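PDB 4DZH: amidohydrolase from Xanthomonas campestris pv. campestris, which binds zinc and probably works as a metal-dependent deaminase of adenosine-type nucleosides such as 5'-methylthioadenosine. Local coordinates for residues 23-27 against 371-375; 162-166 against 205-210. All blocks are in the same frame, centred on the assembly; numbering follows the deposited sequence.

Contact 1 of 2, residues 23-27 against 371-375; sequences VVPIE and GSIEV
Loops from the two ends of the chain meet in the composite beta-sandwich domain, as in related amidohydrolases, next to helix 349-363, and Pro25 and Ile373 form their centre. Ile373 N donates to Pro25 O at 2.8 Å with an N-H...O angle of 163°. The same oxygen accepts Glu27 N in a gamma turn centred on Ile26, so two backbone donors grip one carbonyl. The Ile373 side chain runs back along residues 23-25: CB lies 4.3 Å from Pro25 CB, and beyond it CD1 reaches Val23 CG1 at 3.9 Å. An extended chi2 (-173°) carries that methyl past Val24 O to the valine, while Val38, Ile45, Val48 and Pro73 also touch the isoleucine. On the polar flank, Glu27 and Glu374 lie side by side and point the same way, Glu374 OE2 resting 3.3 Å from Glu27 CB. Ser372 OG donates to this OE2 on its anti lone pair, at 2.7 Å. A water donates to both Glu27 O and Ile373 O. Glu27 OE1 and Glu374 OE2 are 5.3 Å apart; the salt bridge from Glu27 to Arg354 probably offsets part of the like-charge repulsion, with Lys377 close by through Ser372 OG.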
loop_
_atom_site.group_PDB
_atom_site.type_symbol
_atom_site.label_atom_id
_atom_site.label_comp_id
_atom_site.label_asym_id
_atom_site.label_seq_id
_atom_site.Cartn_x
_atom_site.Cartn_y
_atom_site.Cartn_z
ATOM N N VAL A 23 -15.246 -12.887 13.645
ATOM C CA VAL A 23 -15.969 -13.042 12.382
ATOM C C VAL A 23 -16.529 -11.692 11.948
ATOM O O VAL A 23 -17.190 -11.011 12.727
ATOM C CB VAL A 23 -17.137 -14.074 12.477
ATOM C CG1 VAL A 23 -17.967 -14.087 11.198
ATOM C CG2 VAL A 23 -16.571 -15.471 12.808
ATOM N N VAL A 24 -16.238 -11.289 10.707
ATOM C CA VAL A 24 -16.704 -10.022 10.185
ATOM C C VAL A 24 -17.725 -10.281 9.083
ATOM O O VAL A 24 -17.359 -10.568 7.943
ATOM C CB VAL A 24 -15.523 -9.195 9.613
ATOM C CG1 VAL A 24 -16.037 -7.883 9.067
ATOM C CG2 VAL A 24 -14.411 -9.032 10.689
ATOM N N PRO A 25 -19.028 -10.223 9.417
ATOM C CA PRO A 25 -20.040 -10.707 8.470
ATOM C C PRO A 25 -20.365 -9.773 7.297
ATOM O O PRO A 25 -20.943 -10.271 6.328
ATOM C CB PRO A 25 -21.275 -10.908 9.357
ATOM C CG PRO A 25 -21.127 -9.845 10.445
ATOM C CD PRO A 25 -19.608 -9.754 10.695
ATOM N N ILE A 26 -20.016 -8.492 7.415
ATOM C CA ILE A 26 -20.283 -7.416 6.453
ATOM C C ILE A 26 -21.763 -6.999 6.548
ATOM O O ILE A 26 -22.076 -5.802 6.618
ATOM C CB ILE A 26 -19.900 -7.795 5.004
ATOM C CG1 ILE A 26 -18.414 -8.169 4.925
ATOM C CG2 ILE A 26 -20.197 -6.642 4.040
ATOM C CD1 ILE A 26 -17.451 -7.064 5.325
ATOM N N GLU A 27 -22.639 -8.001 6.610
ATOM C CA GLU A 27 -24.047 -7.795 6.918
ATOM C C GLU A 27 -24.301 -8.562 8.206
ATOM O O GLU A 27 -24.146 -9.786 8.224
ATOM C CB GLU A 27 -24.922 -8.327 5.767
ATOM C CG GLU A 27 -25.050 -7.343 4.593
ATOM C CD GLU A 27 -25.647 -6.010 5.046
ATOM O OE1 GLU A 27 -26.332 -5.996 6.091
ATOM O OE2 GLU A 27 -25.453 -4.973 4.381
ATOM N N GLY A 371 -20.224 -12.140 -0.688
ATOM C CA GLY A 371 -20.012 -10.764 -0.248
ATOM C C GLY A 371 -20.323 -10.505 1.215
ATOM O O GLY A 371 -20.003 -9.426 1.735
ATOM N N SER A 372 -21.012 -11.457 1.863
ATOM C CA SER A 372 -21.269 -11.348 3.289
ATOM C C SER A 372 -21.368 -12.742 3.874
ATOM O O SER A 372 -21.519 -13.713 3.125
ATOM C CB SER A 372 -22.561 -10.566 3.536
ATOM O OG SER A 372 -23.628 -11.155 2.797
ATOM N N ILE A 373 -21.187 -12.853 5.190
ATOM C CA ILE A 373 -21.260 -14.148 5.861
ATOM C C ILE A 373 -22.663 -14.273 6.426
ATOM O O ILE A 373 -22.945 -13.862 7.568
ATOM C CB ILE A 373 -20.183 -14.315 6.971
ATOM C CG1 ILE A 373 -18.803 -13.902 6.389
ATOM C CG2 ILE A 373 -20.187 -15.756 7.504
ATOM C CD1 ILE A 373 -17.616 -14.179 7.342
ATOM N N GLU A 374 -23.547 -14.793 5.584
ATOM C CA GLU A 374 -24.967 -14.947 5.919
ATOM C C GLU A 374 -25.367 -16.347 5.483
ATOM O O GLU A 374 -24.885 -16.846 4.460
ATOM C CB GLU A 374 -25.793 -13.910 5.188
ATOM C CG GLU A 374 -25.477 -12.457 5.570
ATOM C CD GLU A 374 -26.427 -11.478 4.909
ATOM O OE1 GLU A 374 -27.582 -11.366 5.373
ATOM O OE2 GLU A 374 -26.070 -10.836 3.894
ATOM N N VAL A 375 -26.227 -16.988 6.268
ATOM C CA VAL A 375 -26.735 -18.318 5.929
ATOM C C VAL A 375 -27.313 -18.312 4.512
ATOM O O VAL A 375 -28.068 -17.398 4.112
ATOM C CB VAL A 375 -27.794 -18.798 6.973
ATOM C CG1 VAL A 375 -28.519 -20.057 6.467
ATOM C CG2 VAL A 375 -27.170 -19.036 8.325
HETATM O O HOH W 1 -24.604 -12.531 9.529
#

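Contact 2 of 2, residues 162-166 against 205-210; sequences VIIDF and TVNDAN
Asp165, just beyond the end of strand 156-163, binds the segment leading into helix 208-221 through both its backbone and its carboxylate. Its N donates to Thr205 O at 2.9 Å. OD1 receives two donors: Asn207 N, on the syn lone pair at 2.9 Å, and Asn210 ND2, also at 2.9 Å, which arrives on the anti side 25° out of the carboxylate plane and also bonds Asp174. CG stands beside the backbone N and opposite the carbonyl carbon (chi1 -69°), which puts OD1 between the two donors. Asn207 is the N-cap of the helix, its OD1 accepting Asn210 N at 2.8 Å, so Asp165 OD1 holds the N-cap residue through the backbone N of Asn207 and the first helical turn through the side chain of Asn210. Close apolar packing adjoins this polar knot, with Ile164 CG1 3.7 Å from Thr205 CB. The outer side is looser: there the exposed Phe166 offers only a ring edge, CE2, to Thr205 CG2 at 3.7 Å. Inward, Ile163 packs on Phe198 of strand 194-200 and Val214 of helix 208-221, whereas Tyr177 and Phe178 bring helix 174-188 against Ile163.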
loop_
_atom_site.group_PDB
_atom_site.type_symbol
_atom_site.label_atom_id
_atom_site.label_comp_id
_atom_site.label_asym_id
_atom_site.label_seq_id
_atom_site.Cartn_x
_atom_site.Cartn_y
_atom_site.Cartn_z
ATOM N N VAL A 162 -14.833 -9.286 -24.649
ATOM C CA VAL A 162 -14.425 -7.994 -25.210
ATOM C C VAL A 162 -15.162 -7.650 -26.512
ATOM O O VAL A 162 -15.262 -8.500 -27.425
ATOM C CB VAL A 162 -12.884 -7.965 -25.498
ATOM C CG1 VAL A 162 -12.478 -6.660 -26.175
ATOM C CG2 VAL A 162 -12.064 -8.172 -24.233
ATOM N N ILE A 163 -15.657 -6.413 -26.598
ATOM C CA ILE A 163 -16.182 -5.897 -27.849
ATOM C C ILE A 163 -15.373 -4.630 -28.190
ATOM O O ILE A 163 -15.266 -3.720 -27.358
ATOM C CB ILE A 163 -17.666 -5.495 -27.717
ATOM C CG1 ILE A 163 -18.521 -6.680 -27.271
ATOM C CG2 ILE A 163 -18.172 -4.835 -29.015
ATOM C CD1 ILE A 163 -18.559 -7.856 -28.312
ATOM N N ILE A 164 -14.813 -4.546 -29.399
ATOM C CA ILE A 164 -14.006 -3.381 -29.773
ATOM C C ILE A 164 -14.060 -3.269 -31.302
ATOM O O ILE A 164 -14.297 -4.267 -32.002
ATOM C CB ILE A 164 -12.554 -3.518 -29.182
ATOM C CG1 ILE A 164 -11.774 -2.209 -29.291
ATOM C CG2 ILE A 164 -11.777 -4.681 -29.785
ATOM C CD1 ILE A 164 -10.460 -2.251 -28.549
ATOM N N ASP A 165 -13.867 -2.060 -31.819
ATOM C CA ASP A 165 -14.032 -1.848 -33.265
ATOM C C ASP A 165 -12.842 -2.358 -34.068
ATOM O O ASP A 165 -12.892 -2.323 -35.290
ATOM C CB ASP A 165 -14.105 -0.356 -33.604
ATOM C CG ASP A 165 -15.369 0.330 -33.126
ATOM O OD1 ASP A 165 -16.340 -0.323 -32.689
ATOM O OD2 ASP A 165 -15.387 1.580 -33.238
ATOM N N PHE A 166 -11.758 -2.750 -33.409
ATOM C CA PHE A 166 -10.498 -3.053 -34.103
ATOM C C PHE A 166 -10.142 -4.537 -34.071
ATOM O O PHE A 166 -10.447 -5.247 -33.107
ATOM C CB PHE A 166 -9.345 -2.253 -33.486
ATOM C CG PHE A 166 -9.665 -0.810 -33.263
ATOM C CD1 PHE A 166 -9.978 0.017 -34.339
ATOM C CD2 PHE A 166 -9.647 -0.273 -31.990
ATOM C CE1 PHE A 166 -10.272 1.359 -34.143
ATOM C CE2 PHE A 166 -9.937 1.064 -31.780
ATOM C CZ PHE A 166 -10.256 1.878 -32.863
ATOM N N THR A 205 -13.427 3.429 -28.388
ATOM C CA THR A 205 -13.012 2.294 -29.221
ATOM C C THR A 205 -14.194 1.457 -29.637
ATOM O O THR A 205 -14.017 0.415 -30.265
ATOM C CB THR A 205 -12.030 1.352 -28.511
ATOM O OG1 THR A 205 -12.590 0.929 -27.253
ATOM C CG2 THR A 205 -10.669 2.015 -28.285
ATOM N N VAL A 206 -15.394 1.895 -29.275
ATOM C CA VAL A 206 -16.591 1.132 -29.557
ATOM C C VAL A 206 -17.580 2.078 -30.238
ATOM O O VAL A 206 -18.009 3.073 -29.646
ATOM C CB VAL A 206 -17.233 0.534 -28.285
ATOM C CG1 VAL A 206 -18.555 -0.164 -28.608
ATOM C CG2 VAL A 206 -16.272 -0.442 -27.590
ATOM N N ASN A 207 -17.954 1.760 -31.477
ATOM C CA ASN A 207 -18.838 2.663 -32.206
ATOM C C ASN A 207 -20.317 2.554 -31.777
ATOM O O ASN A 207 -20.684 1.654 -31.027
ATOM C CB ASN A 207 -18.620 2.541 -33.718
ATOM C CG ASN A 207 -19.047 1.174 -34.294
ATOM O OD1 ASN A 207 -19.859 0.450 -33.713
ATOM N ND2 ASN A 207 -18.506 0.837 -35.467
ATOM N N ASP A 208 -21.158 3.489 -32.213
ATOM C CA ASP A 208 -22.563 3.489 -31.805
ATOM C C ASP A 208 -23.314 2.178 -32.131
ATOM O O ASP A 208 -24.150 1.713 -31.346
ATOM C CB ASP A 208 -23.292 4.636 -32.504
ATOM C CG ASP A 208 -23.040 5.967 -31.835
ATOM O OD1 ASP A 208 -22.210 6.003 -30.882
ATOM O OD2 ASP A 208 -23.670 6.983 -32.236
ATOM N N ALA A 209 -23.058 1.609 -33.316
ATOM C CA ALA A 209 -23.702 0.371 -33.738
ATOM C C ALA A 209 -23.315 -0.816 -32.852
ATOM O O ALA A 209 -24.167 -1.620 -32.500
ATOM C CB ALA A 209 -23.372 0.093 -35.193
ATOM N N ASN A 210 -22.034 -0.907 -32.499
ATOM C CA ASN A 210 -21.573 -1.940 -31.579
ATOM C C ASN A 210 -22.167 -1.762 -30.178
ATOM O O ASN A 210 -22.503 -2.748 -29.511
ATOM C CB ASN A 210 -20.046 -1.985 -31.537
ATOM C CG ASN A 210 -19.471 -2.728 -32.734
ATOM O OD1 ASN A 210 -20.168 -3.531 -33.359
ATOM N ND2 ASN A 210 -18.209 -2.473 -33.050
#

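In the fold
The two contacts lie on opposite sides of the chain's centre, 39 Å between their centres and about 25 Å between nearest atoms, and do not touch. Contact 1 brings together parts of the chain more than 340 residues apart, and the whole of contact 2 falls within that span. Contact 2 is local by comparison, linking the loop after strand 156-163 to the segment between strand 194-200 and helix 208-221. It is closer to the metal centre without reaching it: the Thr205 side chain is about 11 Å from a bound zinc and about 7 Å from that of the zinc ligand His228. Contact 1, by contrast, closes the small domain from both chain ends, away from the annotated metal sites.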